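Local coordinates for protein alkylpurine DNA glycosylase AlkC (Pseudomonas fluorescens, PDB 5VHV) that probably excises alkylated purine bases from DNA as a repair glycosylase that works without flipping the damaged nucleotide out of the helix, at residues H228-L233 / T239-L244; L233-N238 / A304-L309. One frame throughout, in Å; residues are numbered along the deposited sequence.

Interaction 1: H228-L233 / T239-L244; sequences HALRSL and TRALTL
Leu230 lies across Leu244, the two side chains meeting at about a right angle. The touching atoms are the methyls Leu230 CD1 and Leu244 CD1, 3.7 Å apart. On the Leu230 side this follows from the first torsion, which sets CG anti to the carbonyl carbon (chi1 -67°) and sends the branch out to the neighbouring helix. The other methyl, Leu230 CD2, makes a looser contact with Ala241 CB at 4.3 Å. Ala241 CB also packs against Leu233 CB, at 3.9 Å. One small methyl is thus touched by two leucines, and the backbones can come close: the CA atoms of Leu233 and Ala241 are 6.3 Å apart. The contact is wholly apolar. Leu209 of helix 205-213 meets both Leu230 and Ala241 and closes the cluster. Arg231 points the other way, and its NH1 bonds to His228 O at 3.0 Å, from above the carbonyl plane, and also to Asn195 OD1. This side of the segment, with His228, Arg231 and Ser232, faces the bound DNA. Leucines and an alanine packed between successive helices help hold together the HEAT-like helical solenoid shared by the AlkC and AlkD glycosylases.

Interaction 2: L233-N238 / A304-L309; sequences LIKQGN and AKVFKL. With nucleotides of chain D; nucleotides of chain C.
Lys235 and Val306 run past each other in opposite directions and form the packed part of this contact. Val306 CG1 sits 3.7 Å from Lys235 CB and equally near Lys235 CG. The other branch, Val306 CG2, lies 3.6 Å from the carbonyl oxygen Lys235 O. Lys308 completes this apolar patch. Its chain is bent twice (chi2 -61°, chi3 -66°), which brings its methylenes across the Lys235 chain at about a right angle, with Lys308 CD 3.8 Å from Lys235 CG. The ammonium passes beside Ile234 CG2 and forms a salt bridge with Asp290 of strand 285-294. Replacing Lys308 by an alanine removes that ammonium and its methylenes, which would probably leave Asp290 without this partner and open a gap beside the Lys235 methylenes and Ile234 CG2. The other side of the contact is wet and faces the DNA. Beyond a bend at chi3, Lys235 NZ gives bonds to two waters, and both waters donate to Val306 O. One of them also accepts from Lys305 NZ; the other makes a weak bond to OP2 of DG3 of chain D. Direct phosphate contacts come from the beta strand. Lys308 N points almost straight at OP1 of DG3 of chain D (2.9 Å, 171°), and Lys305 NZ bonds to OP2 of DC5 of chain C at 2.8 Å. Lys305 and Lys308, three residues apart on strand 305-314, therefore reach phosphates of both DNA chains, and the nearby lysine charges probably add to the attraction. Helix 231-235 ends in a Schellman motif at Gly237, and Asn238 then caps the next helix. With a backbone N-H and a lysine ammonium on phosphates, this is a DNA backbone-binding site at the junction of the helical domain and the C-terminal, immunoglobulin-like beta domain.

Interactions 1 and 2 lie on the same side of the chain's centre, their own centres 10 Å apart. Both use helix 231-235 and share Leu233. Their segments alternate along the chain: 228-233, 233-238, 239-244 and then, 60 residues later, 304-309. Interaction 1 joins helices to one another, whereas interaction 2 joins the end of helix 231-235 to strand 305-314, an outermost strand of the beta sheet. They also touch directly, Leu242 CD1 packing 3.8 Å from Gly237 C. Helix 231-235 is thus held between helix 239-244 and the sheet. This links the two domains beside the bound DNA, consistent with both parts gripping it together.

Interaction 1: H228-L233 / T239-L244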
loop_
_atom_site.group_PDB
_atom_site.type_symbol
_atom_site.label_atom_id
_atom_site.label_comp_id
_atom_site.label_asym_id
_atom_site.label_seq_id
_atom_site.Cartn_x
_atom_site.Cartn_y
_atom_site.Cartn_z
ATOM N N HIS A 228 2.460 -4.863 11.290
ATOM C CA HIS A 228 1.839 -4.439 10.043
ATOM C C HIS A 228 2.184 -5.359 8.877
ATOM O O HIS A 228 1.374 -5.504 7.965
ATOM C CB HIS A 228 2.211 -2.982 9.795
ATOM C CG HIS A 228 1.589 -2.082 10.810
ATOM N ND1 HIS A 228 0.346 -1.514 10.633
ATOM C CD2 HIS A 228 1.987 -1.742 12.059
ATOM C CE1 HIS A 228 0.029 -0.813 11.710
ATOM N NE2 HIS A 228 1.004 -0.942 12.592
ATOM N N ALA A 229 3.339 -6.020 8.931
ATOM C CA ALA A 229 3.692 -7.035 7.947
ATOM C C ALA A 229 2.730 -8.209 8.015
ATOM O O ALA A 229 2.374 -8.797 6.990
ATOM C CB ALA A 229 5.115 -7.533 8.213
ATOM N N LEU A 230 2.345 -8.591 9.231
ATOM C CA LEU A 230 1.548 -9.778 9.479
ATOM C C LEU A 230 0.055 -9.490 9.489
ATOM O O LEU A 230 -0.733 -10.389 9.797
ATOM C CB LEU A 230 1.950 -10.402 10.812
ATOM C CG LEU A 230 3.367 -10.998 10.880
ATOM C CD1 LEU A 230 3.769 -11.349 12.303
ATOM C CD2 LEU A 230 3.458 -12.214 9.978
ATOM N N ARG A 231 -0.355 -8.285 9.107
ATOM C CA ARG A 231 -1.746 -7.883 9.324
ATOM C C ARG A 231 -2.737 -8.768 8.583
ATOM O O ARG A 231 -3.844 -8.999 9.088
ATOM C CB ARG A 231 -1.927 -6.423 8.933
ATOM C CG ARG A 231 -1.796 -6.102 7.425
ATOM C CD ARG A 231 -1.772 -4.597 7.290
ATOM N NE ARG A 231 -1.834 -4.073 5.937
ATOM C CZ ARG A 231 -0.784 -3.726 5.200
ATOM N NH1 ARG A 231 0.444 -3.918 5.638
ATOM N NH2 ARG A 231 -0.977 -3.159 4.020
ATOM N N SER A 232 -2.389 -9.257 7.387
ATOM C CA SER A 232 -3.316 -10.120 6.665
ATOM C C SER A 232 -3.387 -11.492 7.322
ATOM O O SER A 232 -4.474 -12.046 7.518
ATOM C CB SER A 232 -2.899 -10.233 5.188
ATOM O OG SER A 232 -2.896 -8.956 4.560
ATOM N N LEU A 233 -2.241 -12.040 7.720
ATOM C CA LEU A 233 -2.256 -13.340 8.385
ATOM C C LEU A 233 -2.971 -13.270 9.731
ATOM O O LEU A 233 -3.645 -14.230 10.119
ATOM C CB LEU A 233 -0.831 -13.862 8.564
ATOM C CG LEU A 233 -0.063 -14.127 7.256
ATOM C CD1 LEU A 233 1.344 -14.678 7.523
ATOM C CD2 LEU A 233 -0.824 -15.090 6.367
ATOM N N THR A 239 -2.130 -18.891 13.502
ATOM C CA THR A 239 -1.682 -19.062 14.885
ATOM C C THR A 239 -0.255 -18.557 15.089
ATOM O O THR A 239 0.043 -17.923 16.112
ATOM C CB THR A 239 -1.776 -20.535 15.284
ATOM O OG1 THR A 239 -3.087 -21.011 14.970
ATOM C CG2 THR A 239 -1.520 -20.694 16.781
ATOM N N ARG A 240 0.640 -18.840 14.137
ATOM C CA ARG A 240 2.020 -18.370 14.254
ATOM C C ARG A 240 2.079 -16.851 14.266
ATOM O O ARG A 240 2.827 -16.253 15.048
ATOM C CB ARG A 240 2.861 -18.915 13.107
ATOM C CG ARG A 240 3.271 -20.380 13.278
ATOM C CD ARG A 240 3.893 -20.883 12.005
ATOM N NE ARG A 240 5.272 -20.421 11.860
ATOM C CZ ARG A 240 6.040 -20.653 10.808
ATOM N NH1 ARG A 240 5.568 -21.313 9.760
ATOM N NH2 ARG A 240 7.290 -20.217 10.803
ATOM N N ALA A 241 1.279 -16.212 13.423
ATOM C CA ALA A 241 1.247 -14.750 13.402
ATOM C C ALA A 241 0.668 -14.185 14.695
ATOM O O ALA A 241 1.221 -13.244 15.270
ATOM C CB ALA A 241 0.447 -14.273 12.197
ATOM N N LEU A 242 -0.468 -14.721 15.158
ATOM C CA LEU A 242 -1.025 -14.257 16.422
ATOM C C LEU A 242 -0.043 -14.470 17.573
ATOM O O LEU A 242 0.055 -13.635 18.481
ATOM C CB LEU A 242 -2.348 -14.974 16.699
ATOM C CG LEU A 242 -3.506 -14.432 15.843
ATOM C CD1 LEU A 242 -4.656 -15.448 15.749
ATOM C CD2 LEU A 242 -3.993 -13.124 16.420
ATOM N N THR A 243 0.691 -15.582 17.550
ATOM C CA THR A 243 1.645 -15.857 18.616
ATOM C C THR A 243 2.745 -14.803 18.639
ATOM O O THR A 243 3.188 -14.372 19.713
ATOM C CB THR A 243 2.235 -17.263 18.442
ATOM O OG1 THR A 243 1.203 -18.254 18.578
ATOM C CG2 THR A 243 3.319 -17.555 19.502
ATOM N N LEU A 244 3.203 -14.370 17.466
ATOM C CA LEU A 244 4.190 -13.296 17.432
ATOM C C LEU A 244 3.640 -12.020 18.056
ATOM O O LEU A 244 4.403 -11.227 18.602
ATOM C CB LEU A 244 4.648 -13.041 15.982
ATOM C CG LEU A 244 5.628 -14.083 15.454
ATOM C CD1 LEU A 244 5.670 -14.025 13.945
ATOM C CD2 LEU A 244 7.016 -13.873 16.037
#

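Interaction 2: L233-N238 / A304-L309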
loop_
_atom_site.group_PDB
_atom_site.type_symbol
_atom_site.label_atom_id
_atom_site.label_comp_id
_atom_site.label_asym_id
_atom_site.label_seq_id
_atom_site.Cartn_x
_atom_site.Cartn_y
_atom_site.Cartn_z
ATOM N N LEU A 233 -2.241 -12.040 7.720
ATOM C CA LEU A 233 -2.256 -13.340 8.385
ATOM C C LEU A 233 -2.971 -13.270 9.731
ATOM O O LEU A 233 -3.645 -14.230 10.119
ATOM C CB LEU A 233 -0.831 -13.862 8.564
ATOM C CG LEU A 233 -0.063 -14.127 7.256
ATOM C CD1 LEU A 233 1.344 -14.678 7.523
ATOM C CD2 LEU A 233 -0.824 -15.090 6.367
ATOM N N ILE A 234 -2.860 -12.144 10.431
ATOM C CA ILE A 234 -3.571 -11.993 11.701
ATOM C C ILE A 234 -5.076 -12.029 11.472
ATOM O O ILE A 234 -5.814 -12.667 12.233
ATOM C CB ILE A 234 -3.130 -10.697 12.413
ATOM C CG1 ILE A 234 -1.700 -10.856 12.950
ATOM C CG2 ILE A 234 -4.085 -10.319 13.585
ATOM C CD1 ILE A 234 -1.047 -9.561 13.289
ATOM N N LYS A 235 -5.554 -11.320 10.445
ATOM C CA LYS A 235 -6.978 -11.341 10.122
ATOM C C LYS A 235 -7.442 -12.739 9.741
ATOM O O LYS A 235 -8.581 -13.123 10.044
ATOM C CB LYS A 235 -7.266 -10.339 8.998
ATOM C CG LYS A 235 -7.303 -8.902 9.487
ATOM C CD LYS A 235 -7.784 -7.940 8.416
ATOM C CE LYS A 235 -6.759 -7.833 7.283
ATOM N NZ LYS A 235 -7.207 -6.832 6.245
ATOM N N GLN A 236 -6.572 -13.520 9.093
ATOM C CA GLN A 236 -6.870 -14.904 8.738
ATOM C C GLN A 236 -6.846 -15.834 9.937
ATOM O O GLN A 236 -7.190 -17.008 9.788
ATOM C CB GLN A 236 -5.868 -15.407 7.702
ATOM C CG GLN A 236 -5.975 -14.756 6.343
ATOM C CD GLN A 236 -4.769 -15.112 5.476
ATOM O OE1 GLN A 236 -4.169 -16.183 5.628
ATOM N NE2 GLN A 236 -4.389 -14.200 4.598
ATOM N N GLY A 237 -6.453 -15.348 11.108
ATOM C CA GLY A 237 -6.406 -16.206 12.278
ATOM C C GLY A 237 -5.199 -17.107 12.326
ATOM O O GLY A 237 -5.224 -18.128 13.018
ATOM N N ASN A 238 -4.135 -16.757 11.619
ATOM C CA ASN A 238 -2.928 -17.582 11.594
ATOM C C ASN A 238 -2.310 -17.661 12.988
ATOM O O ASN A 238 -1.990 -16.631 13.590
ATOM C CB ASN A 238 -1.927 -16.996 10.598
ATOM C CG ASN A 238 -0.670 -17.822 10.493
ATOM O OD1 ASN A 238 0.224 -17.716 11.323
ATOM N ND2 ASN A 238 -0.594 -18.649 9.468
ATOM N N ALA A 304 -15.518 -14.876 3.804
ATOM C CA ALA A 304 -15.662 -14.047 4.990
ATOM C C ALA A 304 -14.721 -12.843 4.917
ATOM O O ALA A 304 -13.518 -12.996 4.700
ATOM C CB ALA A 304 -15.353 -14.879 6.233
ATOM N N LYS A 305 -15.264 -11.648 5.100
ATOM C CA LYS A 305 -14.462 -10.421 5.018
ATOM C C LYS A 305 -14.204 -9.934 6.437
ATOM O O LYS A 305 -15.153 -9.610 7.164
ATOM C CB LYS A 305 -15.167 -9.336 4.197
ATOM C CG LYS A 305 -14.554 -7.934 4.323
ATOM C CD LYS A 305 -13.115 -7.861 3.810
ATOM C CE LYS A 305 -12.551 -6.438 3.896
ATOM N NZ LYS A 305 -11.139 -6.400 3.412
ATOM N N VAL A 306 -12.933 -9.852 6.813
ATOM C CA VAL A 306 -12.534 -9.560 8.186
ATOM C C VAL A 306 -12.269 -8.068 8.337
ATOM O O VAL A 306 -11.516 -7.466 7.541
ATOM C CB VAL A 306 -11.287 -10.370 8.583
ATOM C CG1 VAL A 306 -10.842 -10.003 10.000
ATOM C CG2 VAL A 306 -11.564 -11.872 8.490
ATOM N N PHE A 307 -12.873 -7.485 9.375
ATOM C CA PHE A 307 -12.628 -6.115 9.797
ATOM C C PHE A 307 -12.003 -6.104 11.187
ATOM O O PHE A 307 -12.315 -6.943 12.043
ATOM C CB PHE A 307 -13.943 -5.328 9.796
ATOM C CG PHE A 307 -14.553 -5.173 8.438
ATOM C CD1 PHE A 307 -13.959 -4.364 7.494
ATOM C CD2 PHE A 307 -15.725 -5.830 8.104
ATOM C CE1 PHE A 307 -14.521 -4.217 6.215
ATOM C CE2 PHE A 307 -16.294 -5.664 6.830
ATOM C CZ PHE A 307 -15.710 -4.872 5.914
ATOM N N LYS A 308 -11.147 -5.116 11.420
ATOM C CA LYS A 308 -10.478 -4.993 12.700
ATOM C C LYS A 308 -11.411 -4.383 13.733
ATOM O O LYS A 308 -12.163 -3.450 13.437
ATOM C CB LYS A 308 -9.240 -4.114 12.573
ATOM C CG LYS A 308 -8.261 -4.576 11.506
ATOM C CD LYS A 308 -7.721 -5.990 11.816
ATOM C CE LYS A 308 -6.876 -5.996 13.084
ATOM N NZ LYS A 308 -6.362 -7.375 13.457
ATOM N N LEU A 309 -11.333 -4.880 14.964
ATOM C CA LEU A 309 -12.136 -4.302 16.037
ATOM C C LEU A 309 -11.268 -3.721 17.142
ATOM O O LEU A 309 -11.213 -2.495 17.276
ATOM C CB LEU A 309 -13.116 -5.345 16.568
ATOM C CG LEU A 309 -14.576 -4.952 16.514
ATOM C CD1 LEU A 309 -15.408 -6.148 17.039
ATOM C CD2 LEU A 309 -14.810 -3.721 17.328
ATOM P P DG D 3 -9.968 -2.225 8.716
ATOM O OP1 DG D 3 -10.870 -3.248 9.272
ATOM O OP2 DG D 3 -8.764 -2.585 7.924
ATOM O "O5'" DG D 3 -10.775 -1.264 7.768
ATOM C "C5'" DG D 3 -12.095 -0.812 8.113
ATOM C "C4'" DG D 3 -12.677 0.020 6.993
ATOM O "O4'" DG D 3 -12.032 1.330 6.934
ATOM C "C3'" DG D 3 -12.535 -0.566 5.582
ATOM O "O3'" DG D 3 -13.768 -0.346 4.903
ATOM C "C2'" DG D 3 -11.323 0.184 4.988
ATOM C "C1'" DG D 3 -11.412 1.554 5.668
ATOM N N9 DG D 3 -10.137 2.220 5.962
ATOM C C8 DG D 3 -8.995 1.657 6.476
ATOM N N7 DG D 3 -8.034 2.527 6.692
ATOM C C5 DG D 3 -8.593 3.740 6.342
ATOM C C6 DG D 3 -8.032 5.036 6.363
ATOM O O6 DG D 3 -6.900 5.376 6.747
ATOM N N1 DG D 3 -8.934 5.996 5.919
ATOM C C2 DG D 3 -10.204 5.738 5.496
ATOM N N2 DG D 3 -10.916 6.794 5.081
ATOM N N3 DG D 3 -10.746 4.515 5.460
ATOM C C4 DG D 3 -9.887 3.574 5.900
ATOM P P DC C 5 -10.085 -8.381 0.317
ATOM O OP1 DC C 5 -9.675 -9.468 1.226
ATOM O OP2 DC C 5 -11.065 -7.377 0.797
ATOM O "O5'" DC C 5 -8.793 -7.610 -0.172
ATOM C "C5'" DC C 5 -7.685 -8.375 -0.551
ATOM C "C4'" DC C 5 -6.639 -7.489 -1.164
ATOM O "O4'" DC C 5 -7.185 -6.834 -2.324
ATOM C "C3'" DC C 5 -6.162 -6.391 -0.221
ATOM O "O3'" DC C 5 -4.794 -6.577 0.092
ATOM C "C2'" DC C 5 -6.427 -5.082 -0.960
ATOM C "C1'" DC C 5 -6.700 -5.521 -2.390
ATOM N N1 DC C 5 -7.720 -4.709 -3.072
ATOM C C2 DC C 5 -7.386 -4.037 -4.231
ATOM O O2 DC C 5 -6.215 -4.110 -4.652
ATOM N N3 DC C 5 -8.346 -3.317 -4.865
ATOM C C4 DC C 5 -9.598 -3.275 -4.354
ATOM N N4 DC C 5 -10.526 -2.564 -5.017
ATOM C C5 DC C 5 -9.952 -3.981 -3.184
ATOM C C6 DC C 5 -8.999 -4.677 -2.578
ATOM P P DA D 2 -4.332 -0.396 12.302
ATOM O OP1 DA D 2 -4.086 -1.600 13.087
ATOM O OP2 DA D 2 -3.364 0.057 11.259
ATOM O "O5'" DA D 2 -5.766 -0.596 11.628
ATOM C "C5'" DA D 2 -6.913 -0.759 12.458
ATOM C "C4'" DA D 2 -8.195 -0.464 11.695
ATOM O "O4'" DA D 2 -8.394 0.970 11.573
ATOM C "C3'" DA D 2 -8.238 -0.981 10.275
ATOM O "O3'" DA D 2 -9.581 -1.270 9.946
ATOM C "C2'" DA D 2 -7.660 0.192 9.482
ATOM C "C1'" DA D 2 -8.269 1.376 10.213
ATOM N N9 DA D 2 -7.474 2.607 10.197
ATOM C C8 DA D 2 -6.150 2.724 10.484
ATOM N N7 DA D 2 -5.706 3.960 10.457
ATOM C C5 DA D 2 -6.821 4.708 10.137
ATOM C C6 DA D 2 -7.010 6.085 9.957
ATOM N N6 DA D 2 -6.016 6.983 10.082
ATOM N N1 DA D 2 -8.258 6.517 9.654
ATOM C C2 DA D 2 -9.239 5.615 9.535
ATOM N N3 DA D 2 -9.183 4.290 9.682
ATOM C C4 DA D 2 -7.930 3.893 9.985
HETATM O O HOH W 1 -9.876 -8.037 5.422
HETATM O O HOH W 2 -9.968 -5.257 6.935
#